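Local coordinates for peptidoglycan D,D-transpeptidase MrdA (Pseudomonas aeruginosa, PDB 7KIS), which probably catalyses the cross-linking of peptide chains in the peptidoglycan cell wall, acting as a penicillin-binding D,D-transpeptidase of the inner membrane, at residues A[329-343]-A[392-405]. Numbering follows the deposited sequence.
Sequences VKPAVALAGLDAGVV and LAHKLGIDRLHAFM
In the helical part of the transpeptidase domain, Phe404 sits as a knob among Ala332, Leu335, Ala336 and Asp339 of helix 330-340. The ring lies flat on the helix backbone: Ala336 CA is 3.5 Å from its centroid and 8° off the normal, a CH-pi contact, and Ala336 CB covers the same face at 3.5 Å from Phe404 CD1. With CG anti to the backbone N (chi1 -163°), the ring reaches across to the helix, where CE2 meets Asp339 CB. The side chain of Met405 curls, and its methyl CE lies 3.7 Å from Ala332 CB and also touches Val329 and Val333. Further along helix 330-340, Leu396 puts CD1 and CD2 against Ala336, CD1 also being 3.6 Å from Ala340 CB. Leu392 lies close against Gly337, where the missing side chain lets CD2 come to 3.7 Å from CA, while its CD1 packs on Val343 CG2. Val342 packs its CB on Lys395 CB (4.0 Å), and its CG1 lies obliquely beside the Arg400 guanidinium. Arg400, exposed at the surface, folds back on its own segment, NE (2.9 Å) and NH2 both donating to Leu396 O. These bonds, close to the guanidinium plane, help to fix its rotation, with Ala340 CB over one face. No hydrogen bond crosses between the segments; Lys395 turns its amine to Asp391. The apolar packing joins helix 330-340, which follows Ser327, the predicted acyl-ester serine, to the successive helices 386-396 and 398-407, joined at Gly397, within the all-helical subdomain characteristic of the penicillin-binding protein and serine beta-lactamase fold.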
loop_
_atom_site.group_PDB
_atom_site.type_symbol
_atom_site.label_atom_id
_atom_site.label_comp_id
_atom_site.label_asym_id
_atom_site.label_seq_id
_atom_site.Cartn_x
_atom_site.Cartn_y
_atom_site.Cartn_z
ATOM N N VAL A 329 4.778 11.545 -4.282
ATOM C CA VAL A 329 3.485 12.145 -4.618
ATOM C C VAL A 329 3.536 13.076 -5.816
ATOM O O VAL A 329 2.475 13.464 -6.324
ATOM C CB VAL A 329 2.894 12.967 -3.459
ATOM C CG1 VAL A 329 2.591 12.074 -2.281
ATOM C CG2 VAL A 329 3.842 14.084 -3.081
ATOM N N LYS A 330 4.728 13.468 -6.261
ATOM C CA LYS A 330 4.849 14.509 -7.278
ATOM C C LYS A 330 4.056 14.241 -8.555
ATOM O O LYS A 330 3.524 15.209 -9.124
ATOM C CB LYS A 330 6.334 14.738 -7.589
ATOM C CG LYS A 330 7.070 15.483 -6.485
ATOM C CD LYS A 330 8.574 15.481 -6.700
ATOM C CE LYS A 330 9.281 16.262 -5.603
ATOM N NZ LYS A 330 10.654 16.674 -6.003
ATOM N N PRO A 331 3.939 13.008 -9.064
ATOM C CA PRO A 331 3.030 12.798 -10.206
ATOM C C PRO A 331 1.597 13.210 -9.908
ATOM O O PRO A 331 0.962 13.882 -10.731
ATOM C CB PRO A 331 3.157 11.291 -10.472
ATOM C CG PRO A 331 4.510 10.943 -9.977
ATOM C CD PRO A 331 4.705 11.786 -8.757
ATOM N N ALA A 332 1.068 12.820 -8.745
ATOM C CA ALA A 332 -0.295 13.196 -8.389
ATOM C C ALA A 332 -0.420 14.701 -8.187
ATOM O O ALA A 332 -1.445 15.298 -8.540
ATOM C CB ALA A 332 -0.736 12.445 -7.134
ATOM N N VAL A 333 0.611 15.333 -7.621
ATOM C CA VAL A 333 0.592 16.785 -7.469
ATOM C C VAL A 333 0.605 17.461 -8.833
ATOM O O VAL A 333 -0.084 18.464 -9.051
ATOM C CB VAL A 333 1.775 17.242 -6.596
ATOM C CG1 VAL A 333 1.752 18.751 -6.409
ATOM C CG2 VAL A 333 1.748 16.532 -5.253
ATOM N N ALA A 334 1.377 16.914 -9.778
ATOM C CA ALA A 334 1.400 17.466 -11.127
ATOM C C ALA A 334 0.025 17.377 -11.776
ATOM O O ALA A 334 -0.411 18.310 -12.461
ATOM C CB ALA A 334 2.444 16.742 -11.975
ATOM N N LEU A 335 -0.674 16.258 -11.570
ATOM C CA LEU A 335 -2.026 16.127 -12.098
ATOM C C LEU A 335 -2.987 17.086 -11.410
ATOM O O LEU A 335 -3.964 17.529 -12.023
ATOM C CB LEU A 335 -2.509 14.685 -11.944
ATOM C CG LEU A 335 -1.982 13.686 -12.973
ATOM C CD1 LEU A 335 -2.517 12.294 -12.685
ATOM C CD2 LEU A 335 -2.350 14.123 -14.381
ATOM N N ALA A 336 -2.735 17.410 -10.140
ATOM C CA ALA A 336 -3.557 18.401 -9.453
ATOM C C ALA A 336 -3.395 19.778 -10.083
ATOM O O ALA A 336 -4.378 20.507 -10.261
ATOM C CB ALA A 336 -3.205 18.443 -7.968
ATOM N N GLY A 337 -2.160 20.151 -10.426
ATOM C CA GLY A 337 -1.942 21.433 -11.074
ATOM C C GLY A 337 -2.388 21.436 -12.523
ATOM O O GLY A 337 -2.951 22.424 -13.006
ATOM N N LEU A 338 -2.136 20.338 -13.240
ATOM C CA LEU A 338 -2.551 20.252 -14.637
ATOM C C LEU A 338 -4.068 20.307 -14.759
ATOM O O LEU A 338 -4.603 20.885 -15.712
ATOM C CB LEU A 338 -2.004 18.973 -15.272
ATOM C CG LEU A 338 -0.522 18.962 -15.658
ATOM C CD1 LEU A 338 -0.036 17.537 -15.875
ATOM C CD2 LEU A 338 -0.269 19.805 -16.895
ATOM N N ASP A 339 -4.779 19.708 -13.799
ATOM C CA ASP A 339 -6.236 19.707 -13.846
ATOM C C ASP A 339 -6.796 21.104 -13.612
ATOM O O ASP A 339 -7.709 21.539 -14.321
ATOM C CB ASP A 339 -6.789 18.725 -12.812
ATOM C CG ASP A 339 -8.258 18.424 -13.019
ATOM O OD1 ASP A 339 -8.621 17.945 -14.113
ATOM O OD2 ASP A 339 -9.051 18.663 -12.082
ATOM N N ALA A 340 -6.265 21.820 -12.617
ATOM C CA ALA A 340 -6.749 23.163 -12.325
ATOM C C ALA A 340 -6.433 24.151 -13.440
ATOM O O ALA A 340 -7.118 25.173 -13.558
ATOM C CB ALA A 340 -6.158 23.663 -11.007
ATOM N N GLY A 341 -5.415 23.878 -14.252
ATOM C CA GLY A 341 -5.005 24.792 -15.295
ATOM C C GLY A 341 -3.907 25.754 -14.904
ATOM O O GLY A 341 -3.517 26.591 -15.730
ATOM N N VAL A 342 -3.396 25.668 -13.674
ATOM C CA VAL A 342 -2.321 26.553 -13.246
ATOM C C VAL A 342 -1.004 26.215 -13.933
ATOM O O VAL A 342 -0.118 27.073 -14.023
ATOM C CB VAL A 342 -2.177 26.502 -11.714
ATOM C CG1 VAL A 342 -3.489 26.890 -11.054
ATOM C CG2 VAL A 342 -1.753 25.117 -11.260
ATOM N N VAL A 343 -0.854 24.987 -14.424
ATOM C CA VAL A 343 0.352 24.538 -15.114
ATOM C C VAL A 343 -0.080 23.693 -16.305
ATOM O O VAL A 343 -1.026 22.906 -16.209
ATOM C CB VAL A 343 1.292 23.731 -14.185
ATOM C CG1 VAL A 343 2.681 23.631 -14.779
ATOM C CG2 VAL A 343 1.372 24.353 -12.801
ATOM N N LEU A 392 4.250 24.912 -8.349
ATOM C CA LEU A 392 2.940 24.361 -8.683
ATOM C C LEU A 392 1.999 24.421 -7.485
ATOM O O LEU A 392 0.840 24.831 -7.615
ATOM C CB LEU A 392 3.087 22.922 -9.181
ATOM C CG LEU A 392 1.869 22.264 -9.837
ATOM C CD1 LEU A 392 2.306 21.336 -10.961
ATOM C CD2 LEU A 392 1.031 21.505 -8.816
ATOM N N ALA A 393 2.481 24.008 -6.309
ATOM C CA ALA A 393 1.640 24.025 -5.117
ATOM C C ALA A 393 1.230 25.442 -4.744
ATOM O O ALA A 393 0.143 25.648 -4.189
ATOM C CB ALA A 393 2.364 23.357 -3.949
ATOM N N HIS A 394 2.085 26.426 -5.028
ATOM C CA HIS A 394 1.750 27.811 -4.718
ATOM C C HIS A 394 0.579 28.293 -5.565
ATOM O O HIS A 394 -0.427 28.778 -5.032
ATOM C CB HIS A 394 2.974 28.703 -4.931
ATOM C CG HIS A 394 2.799 30.098 -4.416
ATOM N ND1 HIS A 394 2.473 30.372 -3.106
ATOM C CD2 HIS A 394 2.905 31.297 -5.037
ATOM C CE1 HIS A 394 2.386 31.680 -2.940
ATOM N NE2 HIS A 394 2.644 32.264 -4.097
ATOM N N LYS A 395 0.689 28.161 -6.888
ATOM C CA LYS A 395 -0.358 28.630 -7.788
ATOM C C LYS A 395 -1.637 27.813 -7.683
ATOM O O LYS A 395 -2.667 28.238 -8.217
ATOM C CB LYS A 395 0.144 28.612 -9.233
ATOM C CG LYS A 395 1.335 29.515 -9.482
ATOM C CD LYS A 395 1.501 29.803 -10.962
ATOM C CE LYS A 395 2.260 28.690 -11.660
ATOM N NZ LYS A 395 3.674 29.074 -11.912
ATOM N N LEU A 396 -1.605 26.671 -7.004
ATOM C CA LEU A 396 -2.768 25.807 -6.882
ATOM C C LEU A 396 -3.560 26.056 -5.607
ATOM O O LEU A 396 -4.793 26.043 -5.636
ATOM C CB LEU A 396 -2.330 24.337 -6.926
ATOM C CG LEU A 396 -3.392 23.250 -6.736
ATOM C CD1 LEU A 396 -4.343 23.217 -7.920
ATOM C CD2 LEU A 396 -2.741 21.888 -6.542
ATOM N N GLY A 397 -2.884 26.269 -4.490
ATOM C CA GLY A 397 -3.585 26.473 -3.242
ATOM C C GLY A 397 -3.870 25.156 -2.555
ATOM O O GLY A 397 -4.123 24.130 -3.189
ATOM N N ILE A 398 -3.847 25.190 -1.218
ATOM C CA ILE A 398 -4.062 23.959 -0.453
ATOM C C ILE A 398 -5.527 23.549 -0.464
ATOM O O ILE A 398 -5.850 22.383 -0.234
ATOM C CB ILE A 398 -3.527 24.102 0.990
ATOM C CG1 ILE A 398 -3.341 22.721 1.602
ATOM C CG2 ILE A 398 -4.478 24.929 1.836
ATOM C CD1 ILE A 398 -2.708 21.724 0.661
ATOM N N ASP A 399 -6.423 24.489 -0.744
ATOM C CA ASP A 399 -7.839 24.152 -0.824
ATOM C C ASP A 399 -8.112 23.175 -1.963
ATOM O O ASP A 399 -8.863 22.205 -1.799
ATOM C CB ASP A 399 -8.672 25.423 -1.002
ATOM C CG ASP A 399 -8.795 26.241 0.275
ATOM O OD1 ASP A 399 -8.806 25.645 1.374
ATOM O OD2 ASP A 399 -8.914 27.475 0.178
ATOM N N ARG A 400 -7.518 23.423 -3.126
ATOM C CA ARG A 400 -7.704 22.556 -4.277
ATOM C C ARG A 400 -6.640 21.470 -4.361
ATOM O O ARG A 400 -6.782 20.542 -5.167
ATOM C CB ARG A 400 -7.685 23.374 -5.571
ATOM C CG ARG A 400 -8.693 24.506 -5.633
ATOM C CD ARG A 400 -8.580 25.268 -6.950
ATOM N NE ARG A 400 -7.226 25.763 -7.195
ATOM C CZ ARG A 400 -6.881 26.514 -8.236
ATOM N NH1 ARG A 400 -7.790 26.865 -9.136
ATOM N NH2 ARG A 400 -5.627 26.922 -8.378
ATOM N N LEU A 401 -5.586 21.557 -3.541
ATOM C CA LEU A 401 -4.594 20.487 -3.465
ATOM C C LEU A 401 -5.085 19.351 -2.577
ATOM O O LEU A 401 -5.099 18.188 -2.996
ATOM C CB LEU A 401 -3.249 21.031 -2.967
ATOM C CG LEU A 401 -2.124 20.013 -2.732
ATOM C CD1 LEU A 401 -1.860 19.230 -4.007
ATOM C CD2 LEU A 401 -0.848 20.702 -2.260
ATOM N N HIS A 402 -5.482 19.671 -1.340
ATOM C CA HIS A 402 -6.024 18.652 -0.446
ATOM C C HIS A 402 -7.232 17.957 -1.059
ATOM O O HIS A 402 -7.437 16.759 -0.836
ATOM C CB HIS A 402 -6.394 19.279 0.899
ATOM C CG HIS A 402 -7.507 18.575 1.614
ATOM N ND1 HIS A 402 -7.291 17.516 2.470
ATOM C CD2 HIS A 402 -8.845 18.785 1.606
ATOM C CE1 HIS A 402 -8.448 17.101 2.954
ATOM N NE2 HIS A 402 -9.407 17.853 2.445
ATOM N N ALA A 403 -8.039 18.689 -1.832
ATOM C CA ALA A 403 -9.199 18.085 -2.477
ATOM C C ALA A 403 -8.786 17.094 -3.560
ATOM O O ALA A 403 -9.417 16.044 -3.719
ATOM C CB ALA A 403 -10.096 19.174 -3.061
ATOM N N PHE A 404 -7.732 17.412 -4.317
ATOM C CA PHE A 404 -7.301 16.523 -5.391
ATOM C C PHE A 404 -6.600 15.285 -4.845
ATOM O O PHE A 404 -6.890 14.159 -5.269
ATOM C CB PHE A 404 -6.388 17.273 -6.362
ATOM C CG PHE A 404 -6.225 16.590 -7.690
ATOM C CD1 PHE A 404 -5.275 15.597 -7.864
ATOM C CD2 PHE A 404 -7.025 16.938 -8.765
ATOM C CE1 PHE A 404 -5.125 14.966 -9.083
ATOM C CE2 PHE A 404 -6.880 16.312 -9.987
ATOM C CZ PHE A 404 -5.928 15.324 -10.146
ATOM N N MET A 405 -5.670 15.469 -3.905
ATOM C CA MET A 405 -4.978 14.328 -3.320
ATOM C C MET A 405 -5.905 13.458 -2.483
ATOM O O MET A 405 -5.579 12.294 -2.231
ATOM C CB MET A 405 -3.794 14.804 -2.474
ATOM C CG MET A 405 -2.815 15.689 -3.230
ATOM S SD MET A 405 -2.022 14.836 -4.607
ATOM C CE MET A 405 -0.827 13.826 -3.738
#